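Local coordinates for ABC transporter substrate-binding protein (Vibrio cholerae, PDB 3LKV) that probably serves as the periplasmic substrate-binding component of an ABC transporter, and binds phenylalanine between its two lobes, at residues D31-K36 with Q249-V254; V72-A77 with V94-T99; N116-S121 with L266-A271. All coordinates share one frame; numbering follows the deposited sequence.

Contact 1 (D31-K36 with Q249-V254); sequences DGLKAK and QTADYV
A251 points its methyl group toward the backbone of helix 20-35, where A251 CB lies 3.4 Å from G32 C. G32 has no side chain on this side, so the helix segments can close to an axial distance of 8.0 Å while crossing at -54°. L33 flanks this point: its CG is beside the backbone N (chi1 -77°), and the branch then runs over A251 CB until L33 CD2 reaches V254 CG1 at 3.9 Å. The L33 and V254 side chains meet at about a right angle, and both are buried.

At the exposed margin K36, the first residue past the end of its helix, bends at chi2 (-70°) and crosses D252 nearly perpendicularly. The K36 CE methylene is the closer atom, 3.0 Å from D252 OD1, with K36 NZ at 3.6 Å from the same oxygen in a long salt bridge. A water accepts from K36 NZ and donates to the D252 backbone O, at 2.7 Å from that oxygen, so the ammonium reaches the second helix by two routes. On the far flank of helix 243-258, T250 and Y253 pack on V94 and L120. Such side-by-side helices on one face of a parallel sheet are characteristic of the alpha/beta lobes of periplasmic binding proteins.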
ATOM      1  N   ASP A  31       2.970  -8.502   5.726  1.00 22.07           N
ATOM      2  CA  ASP A  31       3.734  -9.551   5.017  1.00 22.57           C
ATOM      3  C   ASP A  31       3.527 -10.909   5.678  1.00 22.05           C
ATOM      4  O   ASP A  31       3.392 -11.922   5.005  1.00 21.81           O
ATOM      5  CB  ASP A  31       5.228  -9.225   4.978  1.00 24.02           C
ATOM      6  CG  ASP A  31       5.545  -7.898   4.229  1.00 26.96           C
ATOM      7  OD1 ASP A  31       4.648  -7.355   3.546  1.00 28.13           O
ATOM      8  OD2 ASP A  31       6.705  -7.420   4.338  1.00 29.06           O
ATOM      9  N   GLY A  32       3.446 -10.927   7.002  1.00 21.61           N
ATOM     10  CA  GLY A  32       3.205 -12.182   7.698  1.00 21.43           C
ATOM     11  C   GLY A  32       1.815 -12.728   7.387  1.00 21.17           C
ATOM     12  O   GLY A  32       1.640 -13.943   7.233  1.00 20.03           O
ATOM     13  N   LEU A  33       0.827 -11.841   7.280  1.00 20.42           N
ATOM     14  CA  LEU A  33      -0.541 -12.291   6.906  1.00 20.59           C
ATOM     15  C   LEU A  33      -0.534 -12.873   5.483  1.00 21.69           C
ATOM     16  O   LEU A  33      -1.076 -13.938   5.242  1.00 20.24           O
ATOM     17  CB  LEU A  33      -1.542 -11.156   7.010  1.00 19.97           C
ATOM     18  CG  LEU A  33      -1.961 -10.837   8.445  1.00 17.92           C
ATOM     19  CD1 LEU A  33      -2.786  -9.601   8.465  1.00 18.32           C
ATOM     20  CD2 LEU A  33      -2.730 -12.054   9.020  1.00 18.89           C
ATOM     21  N   LYS A  34       0.178 -12.226   4.578  1.00 22.79           N
ATOM     22  CA  LYS A  34       0.337 -12.771   3.233  1.00 25.70           C
ATOM     23  C   LYS A  34       0.923 -14.183   3.261  1.00 24.82           C
ATOM     24  O   LYS A  34       0.374 -15.067   2.643  1.00 24.50           O
ATOM     25  CB  LYS A  34       1.263 -11.877   2.408  1.00 26.89           C
ATOM     26  CG  LYS A  34       1.326 -12.248   0.901  1.00 30.92           C
ATOM     27  CD  LYS A  34       1.827 -10.998   0.112  1.00 36.77           C
ATOM     28  CE  LYS A  34       1.552 -11.066  -1.391  1.00 40.68           C
ATOM     29  NZ  LYS A  34       2.175 -12.280  -1.981  1.00 42.64           N
ATOM     30  N   ALA A  35       2.020 -14.384   3.980  1.00 24.26           N
ATOM     31  CA  ALA A  35       2.613 -15.716   4.081  1.00 25.42           C
ATOM     32  C   ALA A  35       1.627 -16.724   4.702  1.00 26.46           C
ATOM     33  O   ALA A  35       1.687 -17.891   4.407  1.00 26.99           O
ATOM     34  CB  ALA A  35       3.988 -15.672   4.856  1.00 24.62           C
ATOM     35  N   LYS A  36       0.675 -16.278   5.518  1.00 27.14           N
ATOM     36  CA  LYS A  36      -0.358 -17.189   6.061  1.00 27.40           C
ATOM     37  C   LYS A  36      -1.554 -17.388   5.123  1.00 27.88           C
ATOM     38  O   LYS A  36      -2.535 -17.987   5.529  1.00 29.16           O
ATOM     39  CB  LYS A  36      -0.911 -16.658   7.401  1.00 27.69           C
ATOM     40  CG  LYS A  36       0.089 -16.548   8.580  1.00 30.35           C
ATOM     41  CD  LYS A  36       0.460 -17.926   9.048  1.00 34.86           C
ATOM     42  CE  LYS A  36       1.171 -17.904  10.367  1.00 37.61           C
ATOM     43  NZ  LYS A  36       1.000 -19.248  10.983  1.00 40.17           N
ATOM     44  N   GLN A 249       5.511 -11.888  13.571  1.00 22.16           N
ATOM     45  CA  GLN A 249       4.951 -12.781  14.598  1.00 21.95           C
ATOM     46  C   GLN A 249       3.554 -12.393  15.012  1.00 20.60           C
ATOM     47  O   GLN A 249       2.783 -13.243  15.440  1.00 20.09           O
ATOM     48  CB  GLN A 249       5.771 -12.783  15.878  1.00 23.43           C
ATOM     49  CG  GLN A 249       7.154 -13.356  15.865  1.00 28.14           C
ATOM     50  CD  GLN A 249       7.810 -13.172  17.264  1.00 33.75           C
ATOM     51  OE1 GLN A 249       7.240 -13.517  18.318  1.00 35.14           O
ATOM     52  NE2 GLN A 249       8.978 -12.589  17.263  1.00 37.94           N
ATOM     53  N   THR A 250       3.231 -11.105  14.959  1.00 20.39           N
ATOM     54  CA  THR A 250       1.851 -10.672  15.209  1.00 19.02           C
ATOM     55  C   THR A 250       0.847 -11.365  14.271  1.00 18.82           C
ATOM     56  O   THR A 250      -0.267 -11.674  14.667  1.00 19.07           O
ATOM     57  CB  THR A 250       1.710  -9.152  15.082  1.00 20.40           C
ATOM     58  OG1 THR A 250       2.730  -8.484  15.877  1.00 18.73           O
ATOM     59  CG2 THR A 250       0.293  -8.726  15.479  1.00 18.43           C
ATOM     60  N   ALA A 251       1.251 -11.674  13.056  1.00 18.56           N
ATOM     61  CA  ALA A 251       0.345 -12.312  12.093  1.00 18.37           C
ATOM     62  C   ALA A 251      -0.019 -13.708  12.517  1.00 18.88           C
ATOM     63  O   ALA A 251      -1.070 -14.182  12.150  1.00 19.85           O
ATOM     64  CB  ALA A 251       0.973 -12.349  10.686  1.00 17.61           C
ATOM     65  N   ASP A 252       0.866 -14.400  13.218  1.00 19.05           N
ATOM     66  CA  ASP A 252       0.530 -15.677  13.806  1.00 20.82           C
ATOM     67  C   ASP A 252      -0.661 -15.589  14.725  1.00 20.22           C
ATOM     68  O   ASP A 252      -1.505 -16.447  14.669  1.00 19.99           O
ATOM     69  CB  ASP A 252       1.670 -16.277  14.656  1.00 22.42           C
ATOM     70  CG  ASP A 252       2.899 -16.650  13.849  1.00 26.93           C
ATOM     71  OD1 ASP A 252       2.854 -16.662  12.585  1.00 31.46           O
ATOM     72  OD2 ASP A 252       3.938 -16.948  14.504  1.00 34.44           O
ATOM     73  N   TYR A 253      -0.717 -14.587  15.595  1.00 19.70           N
ATOM     74  CA  TYR A 253      -1.860 -14.426  16.483  1.00 18.79           C
ATOM     75  C   TYR A 253      -3.142 -14.118  15.678  1.00 18.77           C
ATOM     76  O   TYR A 253      -4.224 -14.727  15.840  1.00 17.02           O
ATOM     77  CB  TYR A 253      -1.593 -13.261  17.492  1.00 20.44           C
ATOM     78  CG  TYR A 253      -0.641 -13.567  18.643  1.00 19.68           C
ATOM     79  CD1 TYR A 253      -1.136 -13.878  19.919  1.00 17.58           C
ATOM     80  CD2 TYR A 253       0.729 -13.510  18.479  1.00 22.30           C
ATOM     81  CE1 TYR A 253      -0.314 -14.190  20.973  1.00 19.64           C
ATOM     82  CE2 TYR A 253       1.616 -13.843  19.579  1.00 22.43           C
ATOM     83  CZ  TYR A 253       1.071 -14.170  20.811  1.00 23.27           C
ATOM     84  OH  TYR A 253       1.876 -14.448  21.901  1.00 21.68           O
ATOM     85  N   VAL A 254      -3.041 -13.136  14.798  1.00 18.76           N
ATOM     86  CA  VAL A 254      -4.196 -12.775  13.979  1.00 17.91           C
ATOM     87  C   VAL A 254      -4.715 -14.003  13.183  1.00 18.21           C
ATOM     88  O   VAL A 254      -5.893 -14.292  13.203  1.00 17.85           O
ATOM     89  CB  VAL A 254      -3.858 -11.621  13.050  1.00 18.36           C
ATOM     90  CG1 VAL A 254      -4.998 -11.384  12.086  1.00 15.90           C
ATOM     91  CG2 VAL A 254      -3.546 -10.351  13.856  1.00 14.75           C
TER
HETATM   92  O   HOH W   1      -0.949 -18.691  13.229  1.00 29.37           O

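Contact 2 (V72-A77 with V94-T99); sequences VLVGIA and VFTAVT. With PHE (phenylalanine), chain B.
The phenylalanine pocket begins where the neighbouring strands 72-76 and 93-98 reach their C-terminal ends, and A77, A97, V98 and T99 all belong to it. The two strands run parallel, 19° apart, with V74 opposite V94, G75 opposite F95 and I76 opposite T96. Four backbone bonds join them. V94 N gives to L73 O, G75 N to V94 O, and T96 N to G75 O at 2.9 Å, before A77 N closes the series on T96 O at 3.0 Å. Donors and acceptors alternate as in any parallel pair: G75 uses both its N-H and its C=O on strand 93-98, bonding V94 and T96, the two residues that flank its partner F95.

On the face carrying V74, V94, I76 and T96, the threonine methyl CG2 sits 3.5 Å from I76 CG1, a tight carbon pair formed by side chains lying alongside each other and pointing the same way. With T96 OG1 anti to the backbone N (chi1 -169°), the hydroxyl is left to bond T250 OG1 of helix 243-258, which packs over this face. Strand 72-76, helix 78-87 and strand 93-98 form a beta-alpha-beta unit, with A77 at the N-cap position of its helix.

Beyond T96 the chain turns a corner at A97 and its polar atoms meet the ligand. The phenylalanine N donates to A97 O at 2.9 Å and to T99 OG1 at 2.8 Å, while T99 N donates to the ligand O at 3.0 Å. T78, D122 and N203 add further bonds. A77 CB lies 3.4 Å from the ligand OXT, bringing a methyl group against the carboxylate.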
ATOM      1  N   VAL A  72     -10.813  -8.947  13.484  1.00 19.11           N
ATOM      2  CA  VAL A  72      -9.750  -8.785  14.459  1.00 18.84           C
ATOM      3  C   VAL A  72      -9.286  -7.344  14.467  1.00 18.70           C
ATOM      4  O   VAL A  72      -9.151  -6.715  13.398  1.00 19.72           O
ATOM      5  CB  VAL A  72      -8.490  -9.719  14.176  1.00 19.10           C
ATOM      6  CG1 VAL A  72      -7.445  -9.519  15.254  1.00 14.43           C
ATOM      7  CG2 VAL A  72      -8.910 -11.190  14.128  1.00 18.36           C
ATOM      8  N   LEU A  73      -9.079  -6.827  15.667  1.00 19.23           N
ATOM      9  CA  LEU A  73      -8.550  -5.479  15.840  1.00 19.44           C
ATOM     10  C   LEU A  73      -7.095  -5.598  16.270  1.00 18.24           C
ATOM     11  O   LEU A  73      -6.776  -6.469  17.076  1.00 19.06           O
ATOM     12  CB  LEU A  73      -9.335  -4.717  16.884  1.00 18.58           C
ATOM     13  CG  LEU A  73     -10.772  -4.356  16.562  1.00 20.89           C
ATOM     14  CD1 LEU A  73     -11.563  -4.238  17.901  1.00 16.29           C
ATOM     15  CD2 LEU A  73     -10.804  -3.039  15.781  1.00 18.63           C
ATOM     16  N   VAL A  74      -6.224  -4.782  15.695  1.00 17.58           N
ATOM     17  CA  VAL A  74      -4.808  -4.824  16.025  1.00 18.56           C
ATOM     18  C   VAL A  74      -4.430  -3.451  16.567  1.00 19.58           C
ATOM     19  O   VAL A  74      -4.693  -2.409  15.903  1.00 20.44           O
ATOM     20  CB  VAL A  74      -3.924  -5.165  14.801  1.00 19.13           C
ATOM     21  CG1 VAL A  74      -2.451  -5.025  15.186  1.00 17.90           C
ATOM     22  CG2 VAL A  74      -4.223  -6.598  14.281  1.00 15.83           C
ATOM     23  N   GLY A  75      -3.917  -3.416  17.779  1.00 19.30           N
ATOM     24  CA  GLY A  75      -3.475  -2.153  18.345  1.00 19.73           C
ATOM     25  C   GLY A  75      -1.966  -2.122  18.381  1.00 19.93           C
ATOM     26  O   GLY A  75      -1.323  -2.856  19.168  1.00 19.43           O
ATOM     27  N   ILE A  76      -1.380  -1.281  17.553  1.00 18.69           N
ATOM     28  CA  ILE A  76       0.040  -1.156  17.529  1.00 18.84           C
ATOM     29  C   ILE A  76       0.401   0.053  18.439  1.00 20.24           C
ATOM     30  O   ILE A  76       0.050   1.209  18.133  1.00 20.36           O
ATOM     31  CB  ILE A  76       0.539  -0.879  16.115  1.00 17.60           C
ATOM     32  CG1 ILE A  76       0.174  -1.991  15.153  1.00 18.61           C
ATOM     33  CG2 ILE A  76       2.028  -0.663  16.117  1.00 17.04           C
ATOM     34  CD1 ILE A  76       0.631  -1.711  13.646  1.00 17.78           C
ATOM     35  N   ALA A  77       1.112  -0.241  19.528  1.00 19.99           N
ATOM     36  CA  ALA A  77       1.545   0.726  20.543  1.00 20.45           C
ATOM     37  C   ALA A  77       0.483   0.852  21.630  1.00 21.01           C
ATOM     38  O   ALA A  77      -0.690   0.538  21.432  1.00 20.93           O
ATOM     39  CB  ALA A  77       1.943   2.099  19.943  1.00 19.17           C
ATOM     40  N   VAL A  94      -5.550  -7.931  19.228  1.00 17.15           N
ATOM     41  CA  VAL A  94      -4.160  -8.358  19.304  1.00 16.68           C
ATOM     42  C   VAL A  94      -3.335  -7.093  19.384  1.00 17.08           C
ATOM     43  O   VAL A  94      -3.319  -6.297  18.453  1.00 18.25           O
ATOM     44  CB  VAL A  94      -3.742  -9.077  18.055  1.00 15.99           C
ATOM     45  CG1 VAL A  94      -2.261  -9.410  18.156  1.00 15.50           C
ATOM     46  CG2 VAL A  94      -4.647 -10.351  17.850  1.00 14.29           C
ATOM     47  N   PHE A  95      -2.691  -6.871  20.493  1.00 16.63           N
ATOM     48  CA  PHE A  95      -1.840  -5.704  20.583  1.00 18.36           C
ATOM     49  C   PHE A  95      -0.462  -6.144  20.184  1.00 19.07           C
ATOM     50  O   PHE A  95      -0.132  -7.352  20.192  1.00 20.43           O
ATOM     51  CB  PHE A  95      -1.810  -5.101  21.991  1.00 18.74           C
ATOM     52  CG  PHE A  95      -1.383  -6.082  23.074  1.00 16.88           C
ATOM     53  CD1 PHE A  95      -0.055  -6.411  23.243  1.00 20.21           C
ATOM     54  CD2 PHE A  95      -2.306  -6.637  23.907  1.00 18.15           C
ATOM     55  CE1 PHE A  95       0.332  -7.274  24.219  1.00 17.90           C
ATOM     56  CE2 PHE A  95      -1.932  -7.526  24.919  1.00 16.95           C
ATOM     57  CZ  PHE A  95      -0.610  -7.837  25.062  1.00 21.02           C
ATOM     58  N   THR A  96       0.328  -5.163  19.786  1.00 19.67           N
ATOM     59  CA  THR A  96       1.660  -5.394  19.351  1.00 19.58           C
ATOM     60  C   THR A  96       2.546  -4.193  19.601  1.00 19.21           C
ATOM     61  O   THR A  96       2.103  -3.092  19.658  1.00 19.47           O
ATOM     62  CB  THR A  96       1.679  -5.887  17.888  1.00 20.85           C
ATOM     63  OG1 THR A  96       2.999  -6.344  17.599  1.00 20.87           O
ATOM     64  CG2 THR A  96       1.253  -4.804  16.858  1.00 18.94           C
ATOM     65  N   ALA A  97       3.812  -4.457  19.845  1.00 20.99           N
ATOM     66  CA  ALA A  97       4.796  -3.471  20.195  1.00 20.67           C
ATOM     67  C   ALA A  97       4.339  -2.701  21.401  1.00 21.54           C
ATOM     68  O   ALA A  97       4.478  -1.467  21.477  1.00 19.85           O
ATOM     69  CB  ALA A  97       5.105  -2.518  18.963  1.00 21.31           C
ATOM     70  N   VAL A  98       3.784  -3.445  22.364  1.00 22.04           N
ATOM     71  CA  VAL A  98       3.399  -2.845  23.653  1.00 20.67           C
ATOM     72  C   VAL A  98       4.421  -3.206  24.743  1.00 20.97           C
ATOM     73  O   VAL A  98       4.707  -4.385  25.010  1.00 22.68           O
ATOM     74  CB  VAL A  98       2.012  -3.285  24.074  1.00 21.47           C
ATOM     75  CG1 VAL A  98       1.790  -2.975  25.574  1.00 18.53           C
ATOM     76  CG2 VAL A  98       0.936  -2.663  23.113  1.00 18.67           C
ATOM     77  N   THR A  99       4.973  -2.194  25.381  1.00 20.42           N
ATOM     78  CA  THR A  99       6.084  -2.364  26.294  1.00 20.27           C
ATOM     79  C   THR A  99       5.710  -3.230  27.520  1.00 21.75           C
ATOM     80  O   THR A  99       6.423  -4.192  27.854  1.00 21.66           O
ATOM     81  CB  THR A  99       6.576  -0.972  26.757  1.00 21.59           C
ATOM     82  OG1 THR A  99       7.295  -0.337  25.662  1.00 22.28           O
ATOM     83  CG2 THR A  99       7.390  -1.073  28.048  1.00 18.07           C
TER
HETATM   84  N   PHE B 601       6.542  -0.110  22.948  1.00 25.13           N
HETATM   85  CA  PHE B 601       5.923   1.240  22.634  1.00 25.84           C
HETATM   86  C   PHE B 601       4.503   1.292  23.261  1.00 26.17           C
HETATM   87  O   PHE B 601       4.248   0.464  24.183  1.00 26.52           O
HETATM   88  CB  PHE B 601       5.925   1.538  21.128  1.00 24.95           C
HETATM   89  CG  PHE B 601       7.293   1.959  20.597  1.00 29.64           C
HETATM   90  CD1 PHE B 601       7.813   3.231  20.900  1.00 31.16           C
HETATM   91  CD2 PHE B 601       8.058   1.104  19.835  1.00 29.40           C
HETATM   92  CE1 PHE B 601       9.042   3.607  20.463  1.00 34.33           C
HETATM   93  CE2 PHE B 601       9.287   1.478  19.383  1.00 29.61           C
HETATM   94  CZ  PHE B 601       9.808   2.718  19.687  1.00 31.20           C
HETATM   95  OXT PHE B 601       3.627   2.122  22.931  1.00 26.45           O

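Contact 3 (N116-S121 with L266-A271); sequences NVTGLS and LDVQVA. With ZN (zinc ion), chain D.
Backbone hydrogen bonds carry most of the union between G119-S121 and Q269-A271, which pair in parallel with L120 opposite Q269 and S121 opposite V270. Q269 N donates to G119 O, S121 N to Q269 O at 2.8 Å, and A271 N to S121 O at 2.8 Å. The bond from S121 N is nearly straight, with an N-H...O angle of 174°. CA-H...O contacts from V268 to G119 O and from L120 to Q269 O accompany them. G119 takes backbone angles (phi 148°, psi -147°) that are accessible to glycine.

Side-chain hydrogen bonds add to these. T118 OG1 donates to L266 O at 2.7 Å, coming from above the carbonyl plane, and so extends the contact to the loop ahead of strand 269-270. S121 OG is hydrogen-bonded to V98 O of strand 93-98.

Van der Waals contacts fill in between. L120 and Q269 lie alongside each other, pointing the same way, and L120 CD2 reaches Q269 CB at 3.5 Å. V268 and A271 instead set carbons against carbonyl oxygens: V268 CG1 comes to 3.5 Å from G119 O, and A271 CB rests against S121 O.

Metal coordination sits at the outer side, where the D267 side chain points away from strand 117-121. Its OD2 binds zinc at 2.0 Å, E111 supplies another ligand, and D267 OD1 accepts from Q112 NE2. The backbone O of D267 meanwhile receives the Y253 hydroxyl. The chemistry therefore implies a division of labour: the D267 carboxylate faces the metal, while the backbone on either side of this residue is held against strand 117-121.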
ATOM      1  N   ASN A 116     -10.832 -10.900  25.767  1.00 19.40           N
ATOM      2  CA  ASN A 116     -10.727 -10.701  24.296  1.00 19.31           C
ATOM      3  C   ASN A 116      -9.391 -10.144  23.783  1.00 18.18           C
ATOM      4  O   ASN A 116      -9.268  -9.772  22.627  1.00 18.90           O
ATOM      5  CB  ASN A 116     -11.883  -9.828  23.796  1.00 18.88           C
ATOM      6  CG  ASN A 116     -11.769  -8.372  24.278  1.00 18.59           C
ATOM      7  OD1 ASN A 116     -11.506  -8.100  25.446  1.00 19.00           O
ATOM      8  ND2 ASN A 116     -11.986  -7.456  23.383  1.00 14.66           N
ATOM      9  N   VAL A 117      -8.385 -10.105  24.637  1.00 18.46           N
ATOM     10  CA  VAL A 117      -7.132  -9.420  24.355  1.00 17.59           C
ATOM     11  C   VAL A 117      -5.923 -10.333  24.500  1.00 18.60           C
ATOM     12  O   VAL A 117      -5.822 -11.102  25.459  1.00 18.54           O
ATOM     13  CB  VAL A 117      -6.915  -8.226  25.337  1.00 17.22           C
ATOM     14  CG1 VAL A 117      -5.726  -7.323  24.851  1.00 17.38           C
ATOM     15  CG2 VAL A 117      -8.190  -7.393  25.478  1.00 16.81           C
ATOM     16  N   THR A 118      -5.016 -10.237  23.535  1.00 18.63           N
ATOM     17  CA  THR A 118      -3.749 -10.939  23.560  1.00 18.82           C
ATOM     18  C   THR A 118      -2.771 -10.214  22.683  1.00 19.08           C
ATOM     19  O   THR A 118      -3.133  -9.189  22.123  1.00 18.00           O
ATOM     20  CB  THR A 118      -3.849 -12.407  23.092  1.00 19.00           C
ATOM     21  OG1 THR A 118      -2.602 -13.071  23.412  1.00 19.75           O
ATOM     22  CG2 THR A 118      -4.110 -12.490  21.643  1.00 16.23           C
ATOM     23  N   GLY A 119      -1.544 -10.731  22.571  1.00 18.94           N
ATOM     24  CA  GLY A 119      -0.578 -10.144  21.634  1.00 19.40           C
ATOM     25  C   GLY A 119       0.884 -10.205  22.026  1.00 19.27           C
ATOM     26  O   GLY A 119       1.324 -11.143  22.655  1.00 19.28           O
ATOM     27  N   LEU A 120       1.631  -9.195  21.643  1.00 20.89           N
ATOM     28  CA  LEU A 120       3.090  -9.218  21.727  1.00 22.34           C
ATOM     29  C   LEU A 120       3.632  -7.976  22.440  1.00 22.15           C
ATOM     30  O   LEU A 120       3.271  -6.830  22.122  1.00 21.30           O
ATOM     31  CB  LEU A 120       3.680  -9.299  20.339  1.00 23.01           C
ATOM     32  CG  LEU A 120       4.006 -10.664  19.732  1.00 31.79           C
ATOM     33  CD1 LEU A 120       3.907 -10.799  18.172  1.00 36.34           C
ATOM     34  CD2 LEU A 120       5.443 -11.020  20.179  1.00 38.46           C
ATOM     35  N   SER A 121       4.534  -8.225  23.378  1.00 22.20           N
ATOM     36  CA  SER A 121       5.214  -7.179  24.096  1.00 23.42           C
ATOM     37  C   SER A 121       6.643  -6.931  23.620  1.00 23.67           C
ATOM     38  O   SER A 121       7.388  -7.904  23.369  1.00 23.87           O
ATOM     39  CB  SER A 121       5.258  -7.537  25.584  1.00 22.76           C
ATOM     40  OG  SER A 121       6.105  -6.613  26.252  1.00 25.95           O
ATOM     41  N   LEU A 266      -4.544 -17.435  24.119  1.00 18.73           N
ATOM     42  CA  LEU A 266      -3.208 -17.322  23.558  1.00 18.28           C
ATOM     43  C   LEU A 266      -2.323 -16.518  24.508  1.00 17.47           C
ATOM     44  O   LEU A 266      -2.632 -15.361  24.830  1.00 18.28           O
ATOM     45  CB  LEU A 266      -3.246 -16.671  22.201  1.00 17.31           C
ATOM     46  CG  LEU A 266      -4.080 -17.348  21.120  1.00 19.45           C
ATOM     47  CD1 LEU A 266      -4.150 -16.505  19.876  1.00 17.52           C
ATOM     48  CD2 LEU A 266      -3.545 -18.754  20.737  1.00 15.67           C
ATOM     49  N   ASP A 267      -1.238 -17.132  24.966  1.00 16.70           N
ATOM     50  CA  ASP A 267      -0.289 -16.442  25.827  1.00 16.98           C
ATOM     51  C   ASP A 267       0.338 -15.221  25.142  1.00 16.45           C
ATOM     52  O   ASP A 267       0.640 -15.245  23.957  1.00 16.15           O
ATOM     53  CB  ASP A 267       0.859 -17.350  26.310  1.00 16.60           C
ATOM     54  CG  ASP A 267       0.399 -18.557  27.059  1.00 16.71           C
ATOM     55  OD1 ASP A 267      -0.731 -18.534  27.680  1.00 14.84           O
ATOM     56  OD2 ASP A 267       1.192 -19.577  27.018  1.00 17.94           O
ATOM     57  N   VAL A 268       0.576 -14.179  25.914  1.00 16.80           N
ATOM     58  CA  VAL A 268       1.254 -13.002  25.423  1.00 17.33           C
ATOM     59  C   VAL A 268       2.752 -13.321  25.245  1.00 19.20           C
ATOM     60  O   VAL A 268       3.397 -13.824  26.125  1.00 19.44           O
ATOM     61  CB  VAL A 268       1.059 -11.821  26.384  1.00 17.73           C
ATOM     62  CG1 VAL A 268       2.038 -10.628  26.039  1.00 16.69           C
ATOM     63  CG2 VAL A 268      -0.348 -11.379  26.359  1.00 14.49           C
ATOM     64  N   GLN A 269       3.313 -12.985  24.110  1.00 21.12           N
ATOM     65  CA  GLN A 269       4.696 -13.273  23.854  1.00 23.75           C
ATOM     66  C   GLN A 269       5.550 -12.046  24.148  1.00 24.09           C
ATOM     67  O   GLN A 269       5.165 -10.925  23.817  1.00 22.69           O
ATOM     68  CB  GLN A 269       4.816 -13.626  22.379  1.00 25.85           C
ATOM     69  CG  GLN A 269       6.181 -14.046  21.937  1.00 30.67           C
ATOM     70  CD  GLN A 269       6.433 -15.475  22.345  1.00 37.92           C
ATOM     71  OE1 GLN A 269       5.548 -16.339  22.173  1.00 39.05           O
ATOM     72  NE2 GLN A 269       7.623 -15.733  22.929  1.00 39.49           N
ATOM     73  N   VAL A 270       6.713 -12.250  24.757  1.00 24.97           N
ATOM     74  CA  VAL A 270       7.630 -11.145  24.997  1.00 26.82           C
ATOM     75  C   VAL A 270       8.763 -11.212  23.983  1.00 27.66           C
ATOM     76  O   VAL A 270       9.349 -12.249  23.825  1.00 27.72           O
ATOM     77  CB  VAL A 270       8.146 -11.172  26.462  1.00 28.01           C
ATOM     78  CG1 VAL A 270       9.015  -9.941  26.727  1.00 27.32           C
ATOM     79  CG2 VAL A 270       6.935 -11.218  27.469  1.00 27.99           C
ATOM     80  N   ALA A 271       9.040 -10.139  23.254  1.00 29.24           N
ATOM     81  CA  ALA A 271      10.138 -10.136  22.286  1.00 30.82           C
ATOM     82  C   ALA A 271      11.492 -10.445  22.946  1.00 33.22           C
ATOM     83  O   ALA A 271      11.716 -10.128  24.116  1.00 32.57           O
ATOM     84  CB  ALA A 271      10.232  -8.828  21.572  1.00 29.98           C
TER
HETATM   85 ZN    ZN D 402       0.584 -20.931  28.335  1.00 35.67          ZN

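Contacts 2 and 3 lie in the same parallel sheet, where strands 93-98 and 117-121 are neighbours: F95 N bonds T118 O. Contact 1 joins two helices, one of which, 243-258, also leans on both strand pairs through T250 and Y253. Contact 2 is wholly buried and runs from sheet interior to ligand pocket; contact 3 closes the sheet at the edge strand, with Q269 exposed and a zinc ion beside D267. Contact 1 has a buried apolar centre and an exposed charged margin. Regular backbone bonding dominates contacts 2 and 3, whereas contact 1 relies on close side-chain packing, a long salt bridge and water.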